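PDB 5MQ6: polycyclic ketone monooxygenase from Myceliophthora thermophila, which uses FAD and NADPH to insert one oxygen atom beside the carbonyl of ketones, notably bulky polycyclic ones, giving esters or lactones. Local coordinates for residues P232-V244 with K450-V462. Sequence-based numbering, arbitrary orientation.
Sequences PKIPGLETFTGPV and KGVDAANPSGLVV. With NDP (NADPH dihydro-nicotinamide-adenine-dinucleotide phosphate), chain C.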
ATOM      1  N   PRO A 232     -12.982   5.670  11.532  1.00 44.35           N
ATOM      2  CA  PRO A 232     -13.750   6.890  11.321  1.00 41.02           C
ATOM      3  C   PRO A 232     -14.104   7.509  12.660  1.00 40.22           C
ATOM      4  O   PRO A 232     -14.210   6.782  13.645  1.00 42.59           O
ATOM      5  CB  PRO A 232     -15.004   6.392  10.615  1.00 43.45           C
ATOM      6  CG  PRO A 232     -15.096   4.933  10.961  1.00 43.62           C
ATOM      7  CD  PRO A 232     -13.804   4.436  11.449  1.00 42.01           C
ATOM      8  N   LYS A 233     -14.282   8.829  12.680  1.00 40.98           N
ATOM      9  CA  LYS A 233     -14.696   9.548  13.879  1.00 42.34           C
ATOM     10  C   LYS A 233     -16.190   9.297  14.058  1.00 45.42           C
ATOM     11  O   LYS A 233     -16.978  10.191  13.793  1.00 51.65           O
ATOM     12  CB  LYS A 233     -14.507  11.059  13.731  1.00 44.05           C
ATOM     13  CG  LYS A 233     -13.126  11.544  13.367  1.00 48.69           C
ATOM     14  CD  LYS A 233     -12.270  11.770  14.577  1.00 52.68           C
ATOM     15  CE  LYS A 233     -10.903  12.221  14.072  1.00 66.46           C
ATOM     16  NZ  LYS A 233     -10.854  13.533  13.320  1.00 65.55           N
ATOM     17  N   ILE A 234     -16.587   8.100  14.470  1.00 47.07           N
ATOM     18  CA  ILE A 234     -18.016   7.841  14.666  1.00 47.22           C
ATOM     19  C   ILE A 234     -18.388   8.257  16.096  1.00 43.11           C
ATOM     20  O   ILE A 234     -17.965   7.591  17.040  1.00 35.15           O
ATOM     21  CB  ILE A 234     -18.361   6.357  14.474  1.00 51.65           C
ATOM     22  CG1 ILE A 234     -18.148   5.924  12.986  1.00 46.51           C
ATOM     23  CG2 ILE A 234     -19.819   6.057  14.948  1.00 48.48           C
ATOM     24  CD1 ILE A 234     -18.236   4.404  12.786  1.00 45.18           C
ATOM     25  N   PRO A 235     -19.228   9.300  16.263  1.00 48.26           N
ATOM     26  CA  PRO A 235     -19.597   9.756  17.627  1.00 51.58           C
ATOM     27  C   PRO A 235     -19.972   8.622  18.556  1.00 52.28           C
ATOM     28  O   PRO A 235     -20.804   7.782  18.198  1.00 63.32           O
ATOM     29  CB  PRO A 235     -20.808  10.644  17.361  1.00 51.28           C
ATOM     30  CG  PRO A 235     -20.439  11.263  16.089  1.00 50.32           C
ATOM     31  CD  PRO A 235     -19.911  10.125  15.264  1.00 48.97           C
ATOM     32  N   GLY A 236     -19.325   8.569  19.712  1.00 53.64           N
ATOM     33  CA  GLY A 236     -19.666   7.600  20.738  1.00 46.42           C
ATOM     34  C   GLY A 236     -19.139   6.226  20.496  1.00 51.46           C
ATOM     35  O   GLY A 236     -19.560   5.277  21.166  1.00 55.23           O
ATOM     36  N   LEU A 237     -18.204   6.073  19.558  1.00 52.99           N
ATOM     37  CA  LEU A 237     -17.642   4.728  19.257  1.00 51.63           C
ATOM     38  C   LEU A 237     -16.864   4.146  20.448  1.00 53.13           C
ATOM     39  O   LEU A 237     -16.891   2.942  20.737  1.00 55.52           O
ATOM     40  CB  LEU A 237     -16.767   4.770  17.990  1.00 50.36           C
ATOM     41  CG  LEU A 237     -16.297   3.421  17.398  1.00 57.41           C
ATOM     42  CD1 LEU A 237     -17.449   2.459  17.027  1.00 53.71           C
ATOM     43  CD2 LEU A 237     -15.362   3.656  16.190  1.00 56.86           C
ATOM     44  N   GLU A 238     -16.151   5.028  21.130  1.00 60.04           N
ATOM     45  CA  GLU A 238     -15.450   4.702  22.368  1.00 64.18           C
ATOM     46  C   GLU A 238     -16.312   3.908  23.352  1.00 62.82           C
ATOM     47  O   GLU A 238     -15.797   3.035  24.033  1.00 75.11           O
ATOM     48  CB  GLU A 238     -14.996   6.000  22.994  1.00 69.56           C
ATOM     49  CG  GLU A 238     -16.130   7.020  23.168  1.00 74.24           C
ATOM     50  CD  GLU A 238     -15.793   8.397  22.616  1.00 82.83           C
ATOM     51  OE1 GLU A 238     -14.686   8.882  22.950  1.00 85.25           O
ATOM     52  OE2 GLU A 238     -16.621   9.001  21.868  1.00 81.59           O
ATOM     53  N   THR A 239     -17.625   4.173  23.351  1.00 66.55           N
ATOM     54  CA  THR A 239     -18.614   3.667  24.343  1.00 61.09           C
ATOM     55  C   THR A 239     -19.188   2.276  24.051  1.00 64.40           C
ATOM     56  O   THR A 239     -19.727   1.628  24.971  1.00 62.34           O
ATOM     57  CB  THR A 239     -19.858   4.591  24.459  1.00 56.17           C
ATOM     58  OG1 THR A 239     -20.762   4.331  23.378  1.00 65.27           O
ATOM     59  CG2 THR A 239     -19.497   6.049  24.427  1.00 54.63           C
ATOM     60  N   PHE A 240     -19.142   1.830  22.795  1.00 52.69           N
ATOM     61  CA  PHE A 240     -19.586   0.461  22.486  1.00 51.86           C
ATOM     62  C   PHE A 240     -18.954  -0.511  23.478  1.00 48.69           C
ATOM     63  O   PHE A 240     -17.751  -0.511  23.667  1.00 57.17           O
ATOM     64  CB  PHE A 240     -19.220   0.044  21.047  1.00 46.76           C
ATOM     65  CG  PHE A 240     -19.581  -1.369  20.740  1.00 45.46           C
ATOM     66  CD1 PHE A 240     -20.926  -1.723  20.530  1.00 47.17           C
ATOM     67  CD2 PHE A 240     -18.611  -2.385  20.694  1.00 50.14           C
ATOM     68  CE1 PHE A 240     -21.281  -3.055  20.279  1.00 50.06           C
ATOM     69  CE2 PHE A 240     -18.964  -3.724  20.423  1.00 48.05           C
ATOM     70  CZ  PHE A 240     -20.309  -4.060  20.221  1.00 47.00           C
ATOM     71  N   THR A 241     -19.741  -1.353  24.117  1.00 46.93           N
ATOM     72  CA  THR A 241     -19.189  -2.146  25.215  1.00 48.30           C
ATOM     73  C   THR A 241     -18.740  -3.550  24.841  1.00 43.43           C
ATOM     74  O   THR A 241     -18.101  -4.208  25.621  1.00 50.55           O
ATOM     75  CB  THR A 241     -20.188  -2.218  26.379  1.00 49.69           C
ATOM     76  OG1 THR A 241     -21.220  -3.156  26.062  1.00 55.56           O
ATOM     77  CG2 THR A 241     -20.797  -0.889  26.609  1.00 50.30           C
ATOM     78  N   GLY A 242     -19.086  -4.043  23.673  1.00 43.58           N
ATOM     79  CA  GLY A 242     -18.605  -5.377  23.246  1.00 42.49           C
ATOM     80  C   GLY A 242     -17.158  -5.335  22.710  1.00 38.58           C
ATOM     81  O   GLY A 242     -16.605  -4.252  22.495  1.00 36.73           O
ATOM     82  N   PRO A 243     -16.524  -6.502  22.524  1.00 31.81           N
ATOM     83  CA  PRO A 243     -15.194  -6.563  21.935  1.00 38.92           C
ATOM     84  C   PRO A 243     -15.128  -5.909  20.498  1.00 43.25           C
ATOM     85  O   PRO A 243     -16.008  -6.085  19.653  1.00 44.35           O
ATOM     86  CB  PRO A 243     -14.850  -8.071  21.942  1.00 37.85           C
ATOM     87  CG  PRO A 243     -15.951  -8.811  22.586  1.00 38.28           C
ATOM     88  CD  PRO A 243     -17.018  -7.806  22.986  1.00 41.94           C
ATOM     89  N   VAL A 244     -14.109  -5.096  20.265  1.00 42.11           N
ATOM     90  CA  VAL A 244     -13.891  -4.357  19.041  1.00 37.21           C
ATOM     91  C   VAL A 244     -12.429  -4.637  18.671  1.00 45.42           C
ATOM     92  O   VAL A 244     -11.539  -4.732  19.577  1.00 33.66           O
ATOM     93  CB  VAL A 244     -13.972  -2.843  19.193  1.00 38.89           C
ATOM     94  CG1 VAL A 244     -14.049  -2.165  17.837  1.00 44.73           C
ATOM     95  CG2 VAL A 244     -15.157  -2.447  19.968  1.00 45.05           C
ATOM     96  N   LYS A 450     -23.470   7.940   3.353  1.00 42.57           N
ATOM     97  CA  LYS A 450     -23.365   8.854   4.473  1.00 51.56           C
ATOM     98  C   LYS A 450     -22.414   8.295   5.558  1.00 44.90           C
ATOM     99  O   LYS A 450     -21.776   9.058   6.232  1.00 45.72           O
ATOM    100  CB  LYS A 450     -24.785   9.100   5.018  1.00 56.72           C
ATOM    101  CG  LYS A 450     -25.150  10.504   5.488  1.00 67.13           C
ATOM    102  CD  LYS A 450     -26.576  10.523   6.129  1.00 72.93           C
ATOM    103  CE  LYS A 450     -26.739  11.468   7.340  1.00 68.30           C
ATOM    104  NZ  LYS A 450     -27.257  10.764   8.571  1.00 64.79           N
ATOM    105  N   GLY A 451     -22.308   6.963   5.669  1.00 42.20           N
ATOM    106  CA  GLY A 451     -21.529   6.277   6.700  1.00 43.07           C
ATOM    107  C   GLY A 451     -22.303   6.048   7.977  1.00 44.91           C
ATOM    108  O   GLY A 451     -23.426   6.504   8.107  1.00 42.15           O
ATOM    109  N   VAL A 452     -21.708   5.351   8.938  1.00 38.10           N
ATOM    110  CA  VAL A 452     -22.379   5.108  10.205  1.00 43.87           C
ATOM    111  C   VAL A 452     -22.546   6.406  11.043  1.00 53.06           C
ATOM    112  O   VAL A 452     -21.649   7.222  11.149  1.00 42.47           O
ATOM    113  CB  VAL A 452     -21.673   4.002  10.994  1.00 44.37           C
ATOM    114  CG1 VAL A 452     -22.301   3.795  12.372  1.00 45.34           C
ATOM    115  CG2 VAL A 452     -21.730   2.715  10.228  1.00 43.73           C
ATOM    116  N   ASP A 453     -23.727   6.581  11.625  1.00 56.07           N
ATOM    117  CA  ASP A 453     -24.115   7.843  12.246  1.00 49.83           C
ATOM    118  C   ASP A 453     -23.474   8.074  13.597  1.00 48.30           C
ATOM    119  O   ASP A 453     -22.977   9.167  13.915  1.00 53.26           O
ATOM    120  CB  ASP A 453     -25.636   7.864  12.399  1.00 51.04           C
ATOM    121  CG  ASP A 453     -26.359   8.262  11.107  1.00 59.74           C
ATOM    122  OD1 ASP A 453     -25.739   9.027  10.296  1.00 54.21           O
ATOM    123  OD2 ASP A 453     -27.558   7.835  10.936  1.00 51.28           O
ATOM    124  N   ALA A 454     -23.536   7.039  14.411  1.00 41.41           N
ATOM    125  CA  ALA A 454     -23.127   7.138  15.778  1.00 47.24           C
ATOM    126  C   ALA A 454     -23.001   5.728  16.291  1.00 42.52           C
ATOM    127  O   ALA A 454     -23.411   4.766  15.611  1.00 46.47           O
ATOM    128  CB  ALA A 454     -24.188   7.919  16.574  1.00 48.58           C
ATOM    129  N   ALA A 455     -22.414   5.599  17.472  1.00 43.34           N
ATOM    130  CA  ALA A 455     -22.450   4.344  18.205  1.00 49.56           C
ATOM    131  C   ALA A 455     -22.935   4.579  19.593  1.00 51.04           C
ATOM    132  O   ALA A 455     -22.947   5.720  20.063  1.00 58.17           O
ATOM    133  CB  ALA A 455     -21.073   3.718  18.286  1.00 49.70           C
ATOM    134  N   ASN A 456     -23.286   3.490  20.237  1.00 49.21           N
ATOM    135  CA  ASN A 456     -23.615   3.509  21.635  1.00 50.69           C
ATOM    136  C   ASN A 456     -23.262   2.163  22.260  1.00 54.58           C
ATOM    137  O   ASN A 456     -22.804   1.236  21.582  1.00 64.20           O
ATOM    138  CB  ASN A 456     -25.049   3.967  21.885  1.00 50.76           C
ATOM    139  CG  ASN A 456     -26.097   3.134  21.193  1.00 48.35           C
ATOM    140  OD1 ASN A 456     -26.155   1.907  21.302  1.00 49.96           O
ATOM    141  ND2 ASN A 456     -26.990   3.820  20.531  1.00 54.06           N
ATOM    142  N   PRO A 457     -23.474   2.029  23.555  1.00 53.24           N
ATOM    143  CA  PRO A 457     -23.046   0.834  24.246  1.00 52.19           C
ATOM    144  C   PRO A 457     -23.432  -0.484  23.682  1.00 42.85           C
ATOM    145  O   PRO A 457     -22.654  -1.392  23.819  1.00 55.92           O
ATOM    146  CB  PRO A 457     -23.640   1.027  25.629  1.00 51.40           C
ATOM    147  CG  PRO A 457     -23.425   2.471  25.832  1.00 56.42           C
ATOM    148  CD  PRO A 457     -23.671   3.126  24.508  1.00 56.23           C
ATOM    149  N   SER A 458     -24.607  -0.606  23.097  1.00 50.38           N
ATOM    150  CA  SER A 458     -25.026  -1.890  22.558  1.00 62.54           C
ATOM    151  C   SER A 458     -24.795  -2.009  21.053  1.00 64.43           C
ATOM    152  O   SER A 458     -24.790  -3.109  20.527  1.00 73.10           O
ATOM    153  CB  SER A 458     -26.496  -2.186  22.921  1.00 61.47           C
ATOM    154  OG  SER A 458     -27.439  -1.443  22.145  1.00 63.73           O
ATOM    155  N   GLY A 459     -24.613  -0.894  20.361  1.00 67.07           N
ATOM    156  CA  GLY A 459     -24.314  -0.991  18.940  1.00 50.99           C
ATOM    157  C   GLY A 459     -24.142   0.276  18.144  1.00 40.92           C
ATOM    158  O   GLY A 459     -23.600   1.229  18.641  1.00 48.06           O
ATOM    159  N   LEU A 460     -24.619   0.264  16.893  1.00 42.90           N
ATOM    160  CA  LEU A 460     -24.525   1.417  15.977  1.00 48.42           C
ATOM    161  C   LEU A 460     -25.902   1.967  15.615  1.00 40.04           C
ATOM    162  O   LEU A 460     -26.895   1.255  15.646  1.00 49.75           O
ATOM    163  CB  LEU A 460     -23.804   1.010  14.669  1.00 47.57           C
ATOM    164  CG  LEU A 460     -22.315   0.652  14.575  1.00 53.15           C
ATOM    165  CD1 LEU A 460     -21.481   1.614  15.397  1.00 56.11           C
ATOM    166  CD2 LEU A 460     -22.028  -0.765  15.001  1.00 56.36           C
ATOM    167  N   VAL A 461     -25.925   3.212  15.200  1.00 42.45           N
ATOM    168  CA  VAL A 461     -27.113   3.808  14.630  1.00 52.98           C
ATOM    169  C   VAL A 461     -26.824   4.283  13.181  1.00 62.06           C
ATOM    170  O   VAL A 461     -25.752   4.843  12.854  1.00 53.87           O
ATOM    171  CB  VAL A 461     -27.763   4.876  15.565  1.00 57.21           C
ATOM    172  CG1 VAL A 461     -26.781   5.338  16.604  1.00 62.64           C
ATOM    173  CG2 VAL A 461     -28.357   6.093  14.831  1.00 56.05           C
ATOM    174  N   VAL A 462     -27.790   3.980  12.315  1.00 62.63           N
ATOM    175  CA  VAL A 462     -27.829   4.446  10.947  1.00 59.18           C
ATOM    176  C   VAL A 462     -29.239   4.961  10.705  1.00 49.93           C
ATOM    177  O   VAL A 462     -30.198   4.207  10.918  1.00 53.78           O
ATOM    178  CB  VAL A 462     -27.568   3.287   9.957  1.00 56.49           C
ATOM    179  CG1 VAL A 462     -27.720   3.767   8.506  1.00 55.02           C
ATOM    180  CG2 VAL A 462     -26.198   2.676  10.208  1.00 51.49           C
TER
HETATM  181  PA  NDP C 701     -10.232   0.529   2.695  1.00 38.97           P
HETATM  182  O1A NDP C 701      -9.738   1.947   3.149  1.00 46.64           O
HETATM  183  O2A NDP C 701     -10.097   0.027   1.279  1.00 41.90           O
HETATM  184  O5B NDP C 701     -11.742   0.384   3.222  1.00 42.74           O
HETATM  185  C5B NDP C 701     -12.214   0.998   4.404  1.00 42.33           C
HETATM  186  C4B NDP C 701     -13.717   0.823   4.319  1.00 45.16           C
HETATM  187  O4B NDP C 701     -14.351   1.440   5.471  1.00 50.70           O
HETATM  188  C3B NDP C 701     -14.286   1.469   3.052  1.00 36.94           C
HETATM  189  O3B NDP C 701     -15.169   0.534   2.404  1.00 34.30           O
HETATM  190  C2B NDP C 701     -14.951   2.695   3.638  1.00 41.16           C
HETATM  191  O2B NDP C 701     -16.025   3.244   2.819  1.00 40.59           O
HETATM  192  C1B NDP C 701     -15.416   2.202   4.990  1.00 42.36           C
HETATM  193  N9A NDP C 701     -15.723   3.326   5.876  1.00 46.35           N
HETATM  194  C8A NDP C 701     -14.930   4.397   6.202  1.00 54.53           C
HETATM  195  N7A NDP C 701     -15.579   5.247   7.022  1.00 43.94           N
HETATM  196  C5A NDP C 701     -16.800   4.679   7.190  1.00 46.79           C
HETATM  197  C6A NDP C 701     -18.003   5.065   7.915  1.00 41.56           C
HETATM  198  N6A NDP C 701     -17.977   6.204   8.597  1.00 39.73           N
HETATM  199  N1A NDP C 701     -19.068   4.238   7.854  1.00 50.35           N
HETATM  200  C2A NDP C 701     -19.089   3.068   7.138  1.00 51.54           C
HETATM  201  N3A NDP C 701     -18.037   2.636   6.423  1.00 50.18           N
HETATM  202  C4A NDP C 701     -16.902   3.420   6.436  1.00 47.49           C
HETATM  203  O3  NDP C 701      -9.511  -0.596   3.566  1.00 38.10           O
HETATM  204  PN  NDP C 701      -9.258  -2.197   3.289  1.00 39.29           P
HETATM  205  O1N NDP C 701      -8.541  -2.706   4.580  1.00 42.33           O
HETATM  206  O2N NDP C 701     -10.536  -2.905   2.899  1.00 32.70           O
HETATM  207  O5D NDP C 701      -8.246  -2.251   2.027  1.00 35.58           O
HETATM  208  C5D NDP C 701      -7.020  -1.445   2.094  1.00 40.16           C
HETATM  209  C4D NDP C 701      -6.026  -1.861   1.025  1.00 37.14           C
HETATM  210  O4D NDP C 701      -5.476  -3.165   1.317  1.00 48.07           O
HETATM  211  C3D NDP C 701      -6.757  -2.129  -0.293  1.00 42.79           C
HETATM  212  O3D NDP C 701      -7.349  -0.959  -0.975  1.00 30.83           O
HETATM  213  C2D NDP C 701      -5.756  -3.043  -1.030  1.00 48.84           C
HETATM  214  O2D NDP C 701      -4.639  -2.271  -1.581  1.00 58.83           O
HETATM  215  C1D NDP C 701      -5.384  -4.003   0.099  1.00 51.37           C
HETATM  216  P2B NDP C 701     -15.674   4.384   1.720  1.00 42.95           P
HETATM  217  O1X NDP C 701     -14.764   5.372   2.465  1.00 44.94           O
HETATM  218  O2X NDP C 701     -16.958   5.100   1.358  1.00 47.17           O
HETATM  219  O3X NDP C 701     -15.120   3.658   0.486  1.00 40.76           O
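I234 and A455 mark the tight part of this contact, where the loop 232-244 lies against the hairpin strand 454-456. The CG2 branch of I234, anti to its own nitrogen (CG1 takes chi1 -67°), presses on the A454-A455 peptide, 3.5 Å from A454 C. I234 CD1, at the end of the other branch, is 3.9 Å from V452 CB. Next along the loop, the type II turn from I234 to L237 brings P235 O onto A455 N, 2.8 Å away, and the C=O points almost straight at the donor. A455 CB faces the turn, 3.7 Å from L237 CA, and L237 CD1 comes in against it. L472 of the parallel sheet, touching both L237 and L460, continues this apolar layer.

The loose side is at P457, on the hairpin turn, and T241 of the loop, both exposed. The F240 ring next to them is buried, its CE1 edge 3.5 Å from S458 O. P457 O takes T241 N at 2.9 Å and T241 OG1 at 3.2 Å, approaching from opposite faces of the carbonyl plane. T239 OG1 turns back to its own loop and bonds G236 O, and it also touches P457 CD.

At the other end V452 N donates to N1A of the NADPH adenine, with P232 CB against the amino nitrogen N6A. The polar links are thus mostly backbone, one acceptor carbonyl from each segment, with T241 OG1 added; the rest is largely apolar. Both segments line the adenine end of the NADPH pocket, and there I234 CD1 packs beside V452, which would probably limit movement of that valine.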